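Local coordinates for putative flavoprotein (Bacteroides eggerthii, PDB 4ICI) that binds flavin mononucleotide in a flavodoxin-like fold and is probably an electron-transfer or redox flavoprotein, though its physiological role is unknown, at residues I105-H113 / L138-W147. Residues are numbered along the deposited sequence; the frame is centred on the assembly and turned at random.
Sequences IINTFIEGH and LKKTYPDLNW
The phenolic OH of Tyr142 is gripped twice by the helix across from it, donating to Glu111 OE2 at 2.6 Å and accepting from Asn107 ND2. The latter bond is 3.0 Å long from ND2 to OH, with an N-H...O angle of 157°. In this flavodoxin-like alpha/beta fold, whose five-stranded parallel sheet has strand order 2-1-3-4-5, the contact joins helix 104-112 to the end of helix 132-141 and the turn leading into edge strand 146-152; the Ile106 side chain is about 10 Å from the bound FMN. The hydroxyl lies in the amide plane of Asn107, but it meets the Glu111 carboxylate from above its plane, while OE2 sits in the plane of the tyrosine ring. Arg75 forms a salt bridge with OE1 of the same carboxylate and probably steadies its charge. Over one face of the ring, Ile110 places CG2 almost squarely, 3.6 Å from the Tyr142 centroid and 3° off its normal, a CH-pi contact; Thr141 CG2 lies toward the rim of the opposite face. With CG1 beside the backbone N (chi1 -70°), Ile110 carries CD1 to Leu138 CD2 at 4.0 Å and to the edge of the Trp147 indole. A phenylalanine in place of Tyr142 would probably leave Glu111 OE2 without this donor and the Asn107 amide less fixed in its rotation. A water also bridges Asn107 ND2 to Thr141 OG1, whose stronger partner is Val137 O. In the type I turn from Tyr142 to Leu145, Tyr142 O accepts from Leu145 N and, on the opposite face of its carbonyl plane, from Trp147 NE1 at 2.9 Å.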
loop_
_atom_site.group_PDB
_atom_site.type_symbol
_atom_site.label_atom_id
_atom_site.label_comp_id
_atom_site.label_asym_id
_atom_site.label_seq_id
_atom_site.Cartn_x
_atom_site.Cartn_y
_atom_site.Cartn_z
ATOM N N ILE A 105 -7.332 -3.469 4.702
ATOM C CA ILE A 105 -6.621 -2.627 5.665
ATOM C C ILE A 105 -6.029 -1.366 5.023
ATOM O O ILE A 105 -5.822 -0.369 5.685
ATOM C CB ILE A 105 -5.542 -3.442 6.450
ATOM C CG1 ILE A 105 -5.163 -2.755 7.774
ATOM C CG2 ILE A 105 -4.345 -3.752 5.542
ATOM C CD1 ILE A 105 -4.326 -3.621 8.701
ATOM N N ILE A 106 -5.810 -1.404 3.707
ATOM C CA ILE A 106 -5.392 -0.203 2.994
ATOM C C ILE A 106 -6.507 0.859 3.028
ATOM O O ILE A 106 -6.233 2.045 3.216
ATOM C CB ILE A 106 -4.937 -0.527 1.556
ATOM C CG1 ILE A 106 -3.683 -1.425 1.590
ATOM C CG2 ILE A 106 -4.663 0.766 0.787
ATOM C CD1 ILE A 106 -2.466 -0.907 2.442
ATOM N N ASN A 107 -7.747 0.421 2.877
ATOM C CA ASN A 107 -8.878 1.326 3.044
ATOM C C ASN A 107 -8.925 1.882 4.481
ATOM O O ASN A 107 -9.181 3.071 4.703
ATOM C CB ASN A 107 -10.204 0.643 2.700
ATOM C CG ASN A 107 -10.228 0.072 1.292
ATOM O OD1 ASN A 107 -9.781 -1.061 1.055
ATOM N ND2 ASN A 107 -10.744 0.854 0.342
ATOM N N THR A 108 -8.683 1.021 5.484
ATOM C CA THR A 108 -8.641 1.522 6.865
ATOM C C THR A 108 -7.575 2.617 7.014
ATOM O O THR A 108 -7.835 3.674 7.612
ATOM C CB THR A 108 -8.345 0.411 7.874
ATOM O OG1 THR A 108 -9.201 -0.697 7.578
ATOM C CG2 THR A 108 -8.510 0.906 9.312
ATOM N N PHE A 109 -6.406 2.394 6.418
ATOM C CA PHE A 109 -5.343 3.371 6.463
ATOM C C PHE A 109 -5.743 4.708 5.824
ATOM O O PHE A 109 -5.605 5.792 6.444
ATOM C CB PHE A 109 -4.076 2.843 5.771
ATOM C CG PHE A 109 -3.029 3.903 5.603
ATOM C CD1 PHE A 109 -2.324 4.380 6.695
ATOM C CD2 PHE A 109 -2.745 4.436 4.329
ATOM C CE1 PHE A 109 -1.381 5.385 6.545
ATOM C CE2 PHE A 109 -1.814 5.443 4.208
ATOM C CZ PHE A 109 -1.146 5.906 5.304
ATOM N N ILE A 110 -6.249 4.637 4.595
ATOM C CA ILE A 110 -6.587 5.852 3.839
ATOM C C ILE A 110 -7.677 6.638 4.578
ATOM O O ILE A 110 -7.609 7.862 4.662
ATOM C CB ILE A 110 -7.008 5.512 2.409
ATOM C CG1 ILE A 110 -5.799 5.030 1.603
ATOM C CG2 ILE A 110 -7.684 6.726 1.699
ATOM C CD1 ILE A 110 -6.175 4.335 0.317
ATOM N N GLU A 111 -8.675 5.929 5.106
ATOM C CA GLU A 111 -9.800 6.598 5.739
ATOM C C GLU A 111 -9.479 7.170 7.126
ATOM O O GLU A 111 -10.194 8.056 7.649
ATOM C CB GLU A 111 -11.007 5.658 5.771
ATOM C CG GLU A 111 -11.533 5.385 4.397
ATOM C CD GLU A 111 -12.635 4.361 4.326
ATOM O OE1 GLU A 111 -13.146 3.935 5.404
ATOM O OE2 GLU A 111 -12.990 3.998 3.178
ATOM N N GLY A 112 -8.395 6.709 7.720
ATOM C CA GLY A 112 -8.004 7.138 9.047
ATOM C C GLY A 112 -6.903 8.184 9.103
ATOM O O GLY A 112 -6.543 8.643 10.189
ATOM N N HIS A 113 -6.322 8.520 7.947
ATOM C CA HIS A 113 -5.247 9.501 7.857
ATOM C C HIS A 113 -5.654 10.573 6.838
ATOM O O HIS A 113 -6.109 10.225 5.764
ATOM C CB HIS A 113 -3.949 8.817 7.429
ATOM C CG HIS A 113 -3.385 7.868 8.451
ATOM N ND1 HIS A 113 -3.881 6.599 8.655
ATOM C CD2 HIS A 113 -2.351 8.004 9.316
ATOM C CE1 HIS A 113 -3.182 6.000 9.602
ATOM N NE2 HIS A 113 -2.245 6.832 10.024
ATOM N N LEU A 138 -8.705 1.751 -6.141
ATOM C CA LEU A 138 -8.393 2.730 -5.120
ATOM C C LEU A 138 -8.642 4.164 -5.597
ATOM O O LEU A 138 -9.209 4.963 -4.829
ATOM C CB LEU A 138 -6.964 2.561 -4.628
ATOM C CG LEU A 138 -6.622 1.411 -3.685
ATOM C CD1 LEU A 138 -5.072 1.340 -3.498
ATOM C CD2 LEU A 138 -7.326 1.540 -2.335
ATOM N N LYS A 139 -8.234 4.476 -6.827
ATOM C CA LYS A 139 -8.414 5.835 -7.368
ATOM C C LYS A 139 -9.904 6.184 -7.472
ATOM O O LYS A 139 -10.305 7.284 -7.126
ATOM C CB LYS A 139 -7.688 5.971 -8.710
ATOM C CG LYS A 139 -7.761 7.350 -9.314
ATOM C CD LYS A 139 -6.824 7.483 -10.543
ATOM C CE LYS A 139 -6.923 8.877 -11.147
ATOM N NZ LYS A 139 -5.950 9.044 -12.290
ATOM N N LYS A 140 -10.715 5.208 -7.894
ATOM C CA LYS A 140 -12.152 5.421 -7.992
ATOM C C LYS A 140 -12.826 5.529 -6.628
ATOM O O LYS A 140 -13.825 6.228 -6.468
ATOM C CB LYS A 140 -12.805 4.331 -8.833
ATOM C CG LYS A 140 -12.456 4.382 -10.317
ATOM C CD LYS A 140 -13.071 3.215 -11.079
ATOM C CE LYS A 140 -12.820 3.287 -12.568
ATOM N NZ LYS A 140 -13.529 4.473 -13.170
ATOM N N THR A 141 -12.290 4.810 -5.646
ATOM C CA THR A 141 -12.838 4.868 -4.280
ATOM C C THR A 141 -12.526 6.198 -3.578
ATOM O O THR A 141 -13.355 6.729 -2.826
ATOM C CB THR A 141 -12.301 3.700 -3.411
ATOM O OG1 THR A 141 -12.528 2.460 -4.088
ATOM C CG2 THR A 141 -12.981 3.683 -2.035
ATOM N N TYR A 142 -11.350 6.754 -3.871
ATOM C CA TYR A 142 -10.852 7.963 -3.195
ATOM C C TYR A 142 -10.464 9.011 -4.236
ATOM O O TYR A 142 -9.290 9.396 -4.370
ATOM C CB TYR A 142 -9.686 7.631 -2.298
ATOM C CG TYR A 142 -10.042 6.562 -1.285
ATOM C CD1 TYR A 142 -10.926 6.822 -0.261
ATOM C CD2 TYR A 142 -9.488 5.284 -1.366
ATOM C CE1 TYR A 142 -11.306 5.820 0.645
ATOM C CE2 TYR A 142 -9.845 4.290 -0.474
ATOM C CZ TYR A 142 -10.749 4.566 0.543
ATOM O OH TYR A 142 -11.114 3.585 1.432
ATOM N N PRO A 143 -11.447 9.498 -4.993
ATOM C CA PRO A 143 -11.122 10.337 -6.147
ATOM C C PRO A 143 -10.654 11.744 -5.809
ATOM O O PRO A 143 -10.095 12.418 -6.688
ATOM C CB PRO A 143 -12.452 10.391 -6.913
ATOM C CG PRO A 143 -13.471 10.262 -5.851
ATOM C CD PRO A 143 -12.872 9.175 -4.992
ATOM N N ASP A 144 -10.855 12.176 -4.570
ATOM C CA ASP A 144 -10.391 13.494 -4.139
ATOM C C ASP A 144 -8.911 13.542 -3.873
ATOM O O ASP A 144 -8.341 14.622 -3.797
ATOM C CB ASP A 144 -11.116 13.977 -2.885
ATOM C CG ASP A 144 -12.559 14.257 -3.103
ATOM O OD1 ASP A 144 -12.945 14.892 -4.087
ATOM O OD2 ASP A 144 -13.355 13.846 -2.237
ATOM N N LEU A 145 -8.261 12.385 -3.739
ATOM C CA LEU A 145 -6.814 12.364 -3.549
ATOM C C LEU A 145 -6.043 12.565 -4.829
ATOM O O LEU A 145 -6.534 12.264 -5.924
ATOM C CB LEU A 145 -6.369 11.045 -2.877
ATOM C CG LEU A 145 -7.056 10.744 -1.549
ATOM C CD1 LEU A 145 -6.509 9.428 -0.948
ATOM C CD2 LEU A 145 -6.885 11.914 -0.563
ATOM N N ASN A 146 -4.806 13.041 -4.670
ATOM C CA ASN A 146 -3.916 13.263 -5.820
ATOM C C ASN A 146 -3.090 12.005 -6.110
ATOM O O ASN A 146 -1.952 11.875 -5.674
ATOM C CB ASN A 146 -3.016 14.474 -5.619
ATOM C CG ASN A 146 -2.118 14.722 -6.813
ATOM O OD1 ASN A 146 -2.489 14.399 -7.931
ATOM N ND2 ASN A 146 -0.919 15.271 -6.570
ATOM N N TRP A 147 -3.704 11.072 -6.817
ATOM C CA TRP A 147 -3.080 9.787 -7.140
ATOM C C TRP A 147 -2.147 9.908 -8.312
ATOM O O TRP A 147 -2.479 10.533 -9.316
ATOM C CB TRP A 147 -4.141 8.768 -7.501
ATOM C CG TRP A 147 -5.021 8.358 -6.357
ATOM C CD1 TRP A 147 -6.279 8.795 -6.090
ATOM C CD2 TRP A 147 -4.732 7.356 -5.388
ATOM N NE1 TRP A 147 -6.772 8.174 -4.991
ATOM C CE2 TRP A 147 -5.843 7.279 -4.527
ATOM C CE3 TRP A 147 -3.622 6.547 -5.123
ATOM C CZ2 TRP A 147 -5.896 6.383 -3.454
ATOM C CZ3 TRP A 147 -3.676 5.668 -4.065
ATOM C CH2 TRP A 147 -4.796 5.589 -3.246
HETATM O O HOH W 1 -11.853 0.332 -2.417
#